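Local coordinates for protein carbonic anhydrase (Synechocystis sp., PDB 5SWC) that catalyses the reversible, zinc-dependent hydration of carbon dioxide, supplying carbon dioxide to RuBisCO inside the carboxysome, at residues 145-157 with 165-177. Numbering follows the deposited sequence.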
ATOM      1  N   HIS A 145      -8.793  -2.000 -11.207  1.00 13.07           N
ATOM      2  CA  HIS A 145      -8.488  -0.677 -11.709  1.00 13.61           C
ATOM      3  C   HIS A 145      -9.413  -0.239 -12.825  1.00 15.94           C
ATOM      4  O   HIS A 145      -9.436   0.948 -13.155  1.00 16.15           O
ATOM      5  CB  HIS A 145      -7.038  -0.576 -12.148  1.00 12.77           C
ATOM      6  CG  HIS A 145      -6.075  -0.777 -11.051  1.00 13.55           C
ATOM      7  ND1 HIS A 145      -6.036   0.017  -9.927  1.00 14.53           N
ATOM      8  CD2 HIS A 145      -5.090  -1.683 -10.932  1.00 15.19           C
ATOM      9  CE1 HIS A 145      -5.038  -0.392  -9.152  1.00 16.43           C
ATOM     10  NE2 HIS A 145      -4.450  -1.420  -9.748  1.00 16.10           N
ATOM     11  N   THR A 146     -10.227  -1.155 -13.347  1.00 13.29           N
ATOM     12  CA  THR A 146     -11.249  -0.798 -14.325  1.00 12.22           C
ATOM     13  C   THR A 146     -12.653  -1.127 -13.777  1.00 12.91           C
ATOM     14  O   THR A 146     -13.618  -1.283 -14.541  1.00 13.85           O
ATOM     15  CB  THR A 146     -10.935  -1.416 -15.696  1.00 13.88           C
ATOM     16  OG1 THR A 146     -11.642  -0.662 -16.691  1.00 13.93           O
ATOM     17  CG2 THR A 146     -11.314  -2.901 -15.805  1.00 13.77           C
ATOM     18  N   GLU A 147     -12.816  -1.134 -12.459  1.00 12.99           N
ATOM     19  CA  GLU A 147     -14.109  -1.371 -11.841  1.00 13.25           C
ATOM     20  C   GLU A 147     -15.159  -0.366 -12.304  1.00 13.46           C
ATOM     21  O   GLU A 147     -16.342  -0.674 -12.347  1.00 14.63           O
ATOM     22  CB  GLU A 147     -13.970  -1.385 -10.311  1.00 14.41           C
ATOM     23  CG  GLU A 147     -15.291  -1.450  -9.550  1.00 15.41           C
ATOM     24  CD  GLU A 147     -16.029  -2.731  -9.769  1.00 22.52           C
ATOM     25  OE1 GLU A 147     -15.475  -3.730 -10.289  1.00 23.96           O
ATOM     26  OE2 GLU A 147     -17.216  -2.731  -9.390  1.00 26.18           O
ATOM     27  N   ALA A 148     -14.739   0.850 -12.638  1.00 13.91           N
ATOM     28  CA  ALA A 148     -15.705   1.835 -13.103  1.00 14.64           C
ATOM     29  C   ALA A 148     -16.387   1.375 -14.377  1.00 14.49           C
ATOM     30  O   ALA A 148     -17.558   1.708 -14.605  1.00 15.49           O
ATOM     31  CB  ALA A 148     -15.056   3.219 -13.248  1.00 15.03           C
ATOM     32  N   THR A 149     -15.680   0.620 -15.212  1.00 13.70           N
ATOM     33  CA  THR A 149     -16.246   0.042 -16.436  1.00 13.62           C
ATOM     34  C   THR A 149     -17.285  -0.970 -16.043  1.00 15.40           C
ATOM     35  O   THR A 149     -18.375  -0.968 -16.578  1.00 16.45           O
ATOM     36  CB  THR A 149     -15.172  -0.648 -17.247  1.00 12.53           C
ATOM     37  OG1 THR A 149     -14.089   0.274 -17.463  1.00 14.12           O
ATOM     38  CG2 THR A 149     -15.690  -1.173 -18.555  1.00 14.62           C
ATOM     39  N   ARG A 150     -16.942  -1.855 -15.111  1.00 13.81           N
ATOM     40  CA  ARG A 150     -17.847  -2.919 -14.750  0.66 14.90           C
ATOM     41  C   ARG A 150     -19.120  -2.361 -14.146  1.00 15.80           C
ATOM     42  O   ARG A 150     -20.225  -2.782 -14.474  1.00 16.88           O
ATOM     43  CB  ARG A 150     -17.144  -3.847 -13.770  0.66 15.86           C
ATOM     44  CG  ARG A 150     -17.858  -5.167 -13.609  0.66 19.94           C
ATOM     45  CD  ARG A 150     -17.173  -6.023 -12.575  0.66 18.62           C
ATOM     46  NE  ARG A 150     -17.469  -5.476 -11.258  0.66 20.09           N
ATOM     47  CZ  ARG A 150     -18.480  -5.873 -10.490  0.66 29.20           C
ATOM     48  NH1 ARG A 150     -18.709  -5.289  -9.315  0.66 28.28           N
ATOM     49  NH2 ARG A 150     -19.288  -6.842 -10.897  0.66 29.71           N
ATOM     50  N   ARG A 151     -18.980  -1.363 -13.269  1.00 16.44           N
ATOM     51  CA  ARG A 151     -20.149  -0.754 -12.652  1.00 17.28           C
ATOM     52  C   ARG A 151     -21.049  -0.072 -13.660  1.00 17.70           C
ATOM     53  O   ARG A 151     -22.254  -0.282 -13.671  1.00 19.80           O
ATOM     54  CB  ARG A 151     -19.688   0.254 -11.564  1.00 17.02           C
ATOM     55  CG  ARG A 151     -20.772   0.769 -10.658  1.00 18.20           C
ATOM     56  CD  ARG A 151     -21.309  -0.240  -9.656  1.00 22.04           C
ATOM     57  NE  ARG A 151     -22.376  -1.050 -10.199  1.00 30.39           N
ATOM     58  CZ  ARG A 151     -22.605  -2.315  -9.849  1.00 44.73           C
ATOM     59  NH1 ARG A 151     -21.838  -2.925  -8.956  1.00 38.45           N
ATOM     60  NH2 ARG A 151     -23.602  -2.987 -10.411  1.00 42.02           N
ATOM     61  N   LEU A 152     -20.449   0.729 -14.530  1.00 16.60           N
ATOM     62  CA  LEU A 152     -21.211   1.369 -15.598  1.00 16.23           C
ATOM     63  C   LEU A 152     -21.956   0.343 -16.476  1.00 17.10           C
ATOM     64  O   LEU A 152     -23.157   0.520 -16.772  1.00 18.34           O
ATOM     65  CB  LEU A 152     -20.267   2.244 -16.426  1.00 17.68           C
ATOM     66  CG  LEU A 152     -20.917   3.084 -17.511  1.00 18.31           C
ATOM     67  CD1 LEU A 152     -20.066   4.316 -17.787  1.00 20.52           C
ATOM     68  CD2 LEU A 152     -21.130   2.275 -18.776  1.00 19.53           C
ATOM     69  N   VAL A 153     -21.266  -0.713 -16.901  1.00 17.86           N
ATOM     70  CA  VAL A 153     -21.842  -1.679 -17.823  1.00 18.41           C
ATOM     71  C   VAL A 153     -22.958  -2.465 -17.139  1.00 24.13           C
ATOM     72  O   VAL A 153     -24.045  -2.632 -17.700  1.00 24.88           O
ATOM     73  CB  VAL A 153     -20.745  -2.595 -18.392  1.00 19.79           C
ATOM     74  CG1 VAL A 153     -21.372  -3.810 -19.083  1.00 22.88           C
ATOM     75  CG2 VAL A 153     -19.848  -1.812 -19.351  1.00 22.06           C
ATOM     76  N   LEU A 154     -22.740  -2.900 -15.907  1.00 19.52           N
ATOM     77  CA  LEU A 154     -23.806  -3.607 -15.187  1.00 23.93           C
ATOM     78  C   LEU A 154     -25.031  -2.741 -14.902  1.00 22.46           C
ATOM     79  O   LEU A 154     -26.172  -3.222 -14.937  1.00 26.28           O
ATOM     80  CB  LEU A 154     -23.258  -4.208 -13.882  1.00 27.63           C
ATOM     81  CG  LEU A 154     -22.216  -5.315 -14.077  1.00 36.36           C
ATOM     82  CD1 LEU A 154     -21.767  -5.864 -12.725  1.00 40.76           C
ATOM     83  CD2 LEU A 154     -22.710  -6.431 -14.983  1.00 45.48           C
ATOM     84  N   ASP A 155     -24.826  -1.458 -14.626  1.00 23.22           N
ATOM     85  CA  ASP A 155     -25.910  -0.564 -14.285  1.00 22.29           C
ATOM     86  C   ASP A 155     -26.702  -0.104 -15.501  1.00 25.95           C
ATOM     87  O   ASP A 155     -27.908   0.092 -15.375  1.00 28.35           O
ATOM     88  CB  ASP A 155     -25.407   0.706 -13.566  1.00 23.17           C
ATOM     89  CG  ASP A 155     -24.898   0.454 -12.153  1.00 35.93           C
ATOM     90  OD1 ASP A 155     -25.176  -0.617 -11.561  1.00 32.28           O
ATOM     91  OD2 ASP A 155     -24.177   1.363 -11.647  1.00 26.58           O
ATOM     92  N   ASN A 156     -26.035   0.068 -16.648  1.00 23.08           N
ATOM     93  CA  ASN A 156     -26.610   0.778 -17.769  1.00 23.57           C
ATOM     94  C   ASN A 156     -26.861  -0.080 -18.996  1.00 25.79           C
ATOM     95  O   ASN A 156     -27.574   0.376 -19.887  1.00 28.73           O
ATOM     96  CB  ASN A 156     -25.733   1.957 -18.186  1.00 23.04           C
ATOM     97  CG  ASN A 156     -25.674   3.026 -17.133  1.00 24.01           C
ATOM     98  OD1 ASN A 156     -26.630   3.805 -16.983  1.00 28.12           O
ATOM     99  ND2 ASN A 156     -24.591   3.054 -16.363  1.00 22.89           N
ATOM    100  N   TYR A 157     -26.225  -1.258 -19.060  1.00 28.14           N
ATOM    101  CA  TYR A 157     -26.365  -2.192 -20.192  1.00 26.73           C
ATOM    102  C   TYR A 157     -26.786  -3.578 -19.711  1.00 30.57           C
ATOM    103  O   TYR A 157     -26.353  -4.605 -20.249  1.00 31.96           O
ATOM    104  CB  TYR A 157     -25.104  -2.306 -21.005  1.00 28.19           C
ATOM    105  CG  TYR A 157     -24.648  -1.032 -21.644  1.00 25.08           C
ATOM    106  CD1 TYR A 157     -23.766  -0.197 -21.002  1.00 26.26           C
ATOM    107  CD2 TYR A 157     -25.128  -0.645 -22.886  1.00 31.93           C
ATOM    108  CE1 TYR A 157     -23.305   0.958 -21.591  1.00 32.05           C
ATOM    109  CE2 TYR A 157     -24.683   0.520 -23.483  1.00 33.72           C
ATOM    110  CZ  TYR A 157     -23.780   1.330 -22.819  1.00 42.86           C
ATOM    111  OH  TYR A 157     -23.319   2.500 -23.384  1.00 57.08           O
ATOM    112  N   LEU A 165     -22.474  -7.756 -25.165  1.00 24.47           N
ATOM    113  CA  LEU A 165     -22.005  -7.250 -23.888  1.00 22.83           C
ATOM    114  C   LEU A 165     -20.490  -7.080 -23.842  1.00 20.64           C
ATOM    115  O   LEU A 165     -19.986  -6.096 -23.359  1.00 19.44           O
ATOM    116  CB  LEU A 165     -22.496  -8.201 -22.793  1.00 24.64           C
ATOM    117  CG  LEU A 165     -22.168  -7.780 -21.373  1.00 27.30           C
ATOM    118  CD1 LEU A 165     -22.766  -6.402 -21.060  1.00 25.15           C
ATOM    119  CD2 LEU A 165     -22.701  -8.827 -20.400  1.00 28.92           C
ATOM    120  N   ILE A 166     -19.764  -8.032 -24.412  1.00 20.84           N
ATOM    121  CA  ILE A 166     -18.308  -7.932 -24.453  1.00 19.13           C
ATOM    122  C   ILE A 166     -17.890  -6.716 -25.276  1.00 17.88           C
ATOM    123  O   ILE A 166     -16.979  -5.988 -24.911  1.00 16.96           O
ATOM    124  CB  ILE A 166     -17.679  -9.214 -24.986  1.00 20.66           C
ATOM    125  CG1 ILE A 166     -17.920 -10.349 -23.979  1.00 27.36           C
ATOM    126  CG2 ILE A 166     -16.171  -9.012 -25.233  1.00 22.33           C
ATOM    127  CD1 ILE A 166     -17.760 -11.728 -24.539  1.00 32.86           C
ATOM    128  N   GLU A 167     -18.590  -6.494 -26.381  1.00 18.99           N
ATOM    129  CA  GLU A 167     -18.287  -5.340 -27.256  1.00 19.80           C
ATOM    130  C   GLU A 167     -18.464  -4.023 -26.516  1.00 18.21           C
ATOM    131  O   GLU A 167     -17.596  -3.123 -26.570  1.00 16.73           O
ATOM    132  CB  GLU A 167     -19.206  -5.419 -28.475  1.00 26.86           C
ATOM    133  CG  GLU A 167     -19.109  -4.317 -29.498  1.00 36.45           C
ATOM    134  CD  GLU A 167     -20.013  -4.611 -30.719  1.00 39.74           C
ATOM    135  OE1 GLU A 167     -19.537  -5.300 -31.640  1.00 50.01           O
ATOM    136  OE2 GLU A 167     -21.193  -4.192 -30.755  1.00 50.79           O
ATOM    137  N   VAL A 168     -19.544  -3.886 -25.746  1.00 18.43           N
ATOM    138  CA  VAL A 168     -19.734  -2.656 -24.981  1.00 18.17           C
ATOM    139  C   VAL A 168     -18.668  -2.532 -23.891  1.00 17.48           C
ATOM    140  O   VAL A 168     -18.147  -1.452 -23.642  1.00 17.47           O
ATOM    141  CB  VAL A 168     -21.153  -2.621 -24.371  1.00 20.40           C
ATOM    142  CG1 VAL A 168     -21.269  -1.590 -23.311  1.00 23.53           C
ATOM    143  CG2 VAL A 168     -22.157  -2.369 -25.479  1.00 28.91           C
ATOM    144  N   ALA A 169     -18.293  -3.628 -23.245  1.00 15.65           N
ATOM    145  CA  ALA A 169     -17.224  -3.575 -22.233  1.00 15.72           C
ATOM    146  C   ALA A 169     -15.916  -3.139 -22.839  1.00 14.40           C
ATOM    147  O   ALA A 169     -15.202  -2.339 -22.188  1.00 13.41           O
ATOM    148  CB  ALA A 169     -17.039  -4.933 -21.554  1.00 16.92           C
ATOM    149  N   VAL A 170     -15.556  -3.649 -24.031  1.00 13.07           N
ATOM    150  CA  VAL A 170     -14.320  -3.211 -24.680  1.00 13.36           C
ATOM    151  C   VAL A 170     -14.338  -1.679 -24.871  1.00 13.98           C
ATOM    152  O   VAL A 170     -13.353  -0.971 -24.586  1.00 12.59           O
ATOM    153  CB  VAL A 170     -14.129  -3.948 -25.991  1.00 12.89           C
ATOM    154  CG1 VAL A 170     -13.073  -3.273 -26.868  1.00 13.74           C
ATOM    155  CG2 VAL A 170     -13.767  -5.397 -25.740  1.00 15.97           C
ATOM    156  N   ALA A 171     -15.464  -1.151 -25.373  1.00 13.31           N
ATOM    157  CA  ALA A 171     -15.561   0.283 -25.666  1.00 14.64           C
ATOM    158  C   ALA A 171     -15.534   1.118 -24.380  1.00 13.78           C
ATOM    159  O   ALA A 171     -14.786   2.102 -24.262  1.00 14.23           O
ATOM    160  CB  ALA A 171     -16.824   0.556 -26.460  1.00 14.50           C
ATOM    161  N   GLU A 172     -16.361   0.739 -23.410  1.00 13.59           N
ATOM    162  CA  GLU A 172     -16.437   1.472 -22.145  1.00 13.41           C
ATOM    163  C   GLU A 172     -15.112   1.396 -21.377  1.00 12.73           C
ATOM    164  O   GLU A 172     -14.727   2.348 -20.680  1.00 13.99           O
ATOM    165  CB  GLU A 172     -17.640   0.983 -21.339  1.00 15.19           C
ATOM    166  CG  GLU A 172     -18.987   1.384 -21.913  1.00 16.40           C
ATOM    167  CD  GLU A 172     -19.255   2.892 -21.896  1.00 19.84           C
ATOM    168  OE1 GLU A 172     -18.554   3.678 -21.216  1.00 20.82           O
ATOM    169  OE2 GLU A 172     -20.269   3.258 -22.562  1.00 25.21           O
ATOM    170  N   ASN A 173     -14.373   0.305 -21.527  1.00 12.05           N
ATOM    171  CA  ASN A 173     -13.086   0.197 -20.858  1.00 12.44           C
ATOM    172  C   ASN A 173     -12.124   1.265 -21.358  1.00 13.12           C
ATOM    173  O   ASN A 173     -11.382   1.835 -20.545  1.00 12.53           O
ATOM    174  CB  ASN A 173     -12.520  -1.230 -21.061  1.00 12.17           C
ATOM    175  CG  ASN A 173     -11.207  -1.434 -20.391  1.00 11.42           C
ATOM    176  OD1 ASN A 173     -11.102  -1.394 -19.157  1.00 13.22           O
ATOM    177  ND2 ASN A 173     -10.181  -1.745 -21.197  1.00 13.36           N
ATOM    178  N   ILE A 174     -12.109   1.531 -22.643  1.00 12.01           N
ATOM    179  CA  ILE A 174     -11.272   2.587 -23.222  1.00 12.12           C
ATOM    180  C   ILE A 174     -11.651   3.928 -22.581  1.00 13.08           C
ATOM    181  O   ILE A 174     -10.754   4.686 -22.156  1.00 13.90           O
ATOM    182  CB  ILE A 174     -11.401   2.610 -24.746  1.00 13.13           C
ATOM    183  CG1 ILE A 174     -10.782   1.336 -25.335  1.00 13.39           C
ATOM    184  CG2 ILE A 174     -10.783   3.863 -25.338  1.00 14.70           C
ATOM    185  CD1 ILE A 174     -11.300   1.034 -26.692  1.00 16.35           C
ATOM    186  N   LEU A 175     -12.934   4.222 -22.471  1.00 13.05           N
ATOM    187  CA  LEU A 175     -13.403   5.500 -21.925  1.00 15.04           C
ATOM    188  C   LEU A 175     -12.974   5.642 -20.458  1.00 14.30           C
ATOM    189  O   LEU A 175     -12.557   6.707 -20.024  1.00 14.19           O
ATOM    190  CB  LEU A 175     -14.903   5.635 -22.111  1.00 14.57           C
ATOM    191  CG  LEU A 175     -15.349   5.541 -23.580  1.00 15.96           C
ATOM    192  CD1 LEU A 175     -16.787   5.891 -23.700  1.00 19.20           C
ATOM    193  CD2 LEU A 175     -14.499   6.427 -24.435  1.00 19.98           C
ATOM    194  N   THR A 176     -13.040   4.574 -19.690  1.00 12.35           N
ATOM    195  CA  THR A 176     -12.571   4.601 -18.313  1.00 11.67           C
ATOM    196  C   THR A 176     -11.084   4.946 -18.244  1.00 11.93           C
ATOM    197  O   THR A 176     -10.677   5.747 -17.412  1.00 12.88           O
ATOM    198  CB  THR A 176     -12.834   3.260 -17.632  1.00 13.72           C
ATOM    199  OG1 THR A 176     -14.257   3.065 -17.591  1.00 14.30           O
ATOM    200  CG2 THR A 176     -12.272   3.176 -16.252  1.00 13.62           C
ATOM    201  N   GLN A 177     -10.277   4.329 -19.096  1.00 12.24           N
ATOM    202  CA  GLN A 177      -8.855   4.612 -19.026  1.00 11.29           C
ATOM    203  C   GLN A 177      -8.545   6.059 -19.392  1.00 11.89           C
ATOM    204  O   GLN A 177      -7.605   6.620 -18.834  1.00 12.10           O
ATOM    205  CB  GLN A 177      -8.075   3.676 -19.947  1.00 11.82           C
ATOM    206  CG  GLN A 177      -8.337   2.214 -19.795  1.00 12.69           C
ATOM    207  CD  GLN A 177      -8.552   1.809 -18.394  1.00 12.80           C
ATOM    208  OE1 GLN A 177      -7.753   2.099 -17.492  1.00 12.32           O
ATOM    209  NE2 GLN A 177      -9.653   1.128 -18.162  1.00 14.94           N
TER
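With OG1 of Thr146 swung opposite its own backbone nitrogen (chi1 -159°), the hydroxyl meets Asn173, and with CG of Tyr157 opposite its carbonyl carbon (chi1 -61°), the ring lies against Val168. Between these ends, helix 147-156 and segment 165-177, part of helix 162-181, form a knobs-into-holes helical hairpin; their axes run obliquely antiparallel and approach to 8.7 Å. It belongs to the helical layer of the beta-class carbonic anhydrase fold; the far side of the longer helix packs on strand 197-204.

Thr149 and Val153, one turn apart, are the knobs. Both are beta-branched and short, and Ala169, with only a methyl, borders both holes and leaves room for them: Thr149 sits among Ala169, Glu172, Asn173 and Thr176, Val153 among Leu165, Val168, Ala169 and Glu172. The two methyls of Val153 divide the work, CG1 touching Leu165 CD1 at 3.5 Å while CG2 faces the CB of Glu172.

At the Tyr157 end, Val168 CG1 makes a CH-pi contact 3.6 Å from the ring centroid, only 8° off the normal. The phenol OH donates to Glu172 OE2 on the anti side, tilted from the carboxylate plane. Leu152 CD2 touches Glu172 CD at 3.7 Å, and His192 of a second subunit packs on Glu172. A phenylalanine in place of Tyr157 would probably leave Glu172 OE2 without this hydroxyl donor.

The other end is polar and lies near the metal site, the Asn173 side chain being about 8 Å from the zinc ion. Asn173 ND2 gives to Gly83 O, and Gln177 OE1 accepts from Ile86 N. Thr149 OG1 lies 2.8 Å from Thr176 OG1. It is also 2.7 Å from Thr146 OG1. That last hydroxyl donates to Asn173 OD1 at 2.6 Å, in the carbonyl plane.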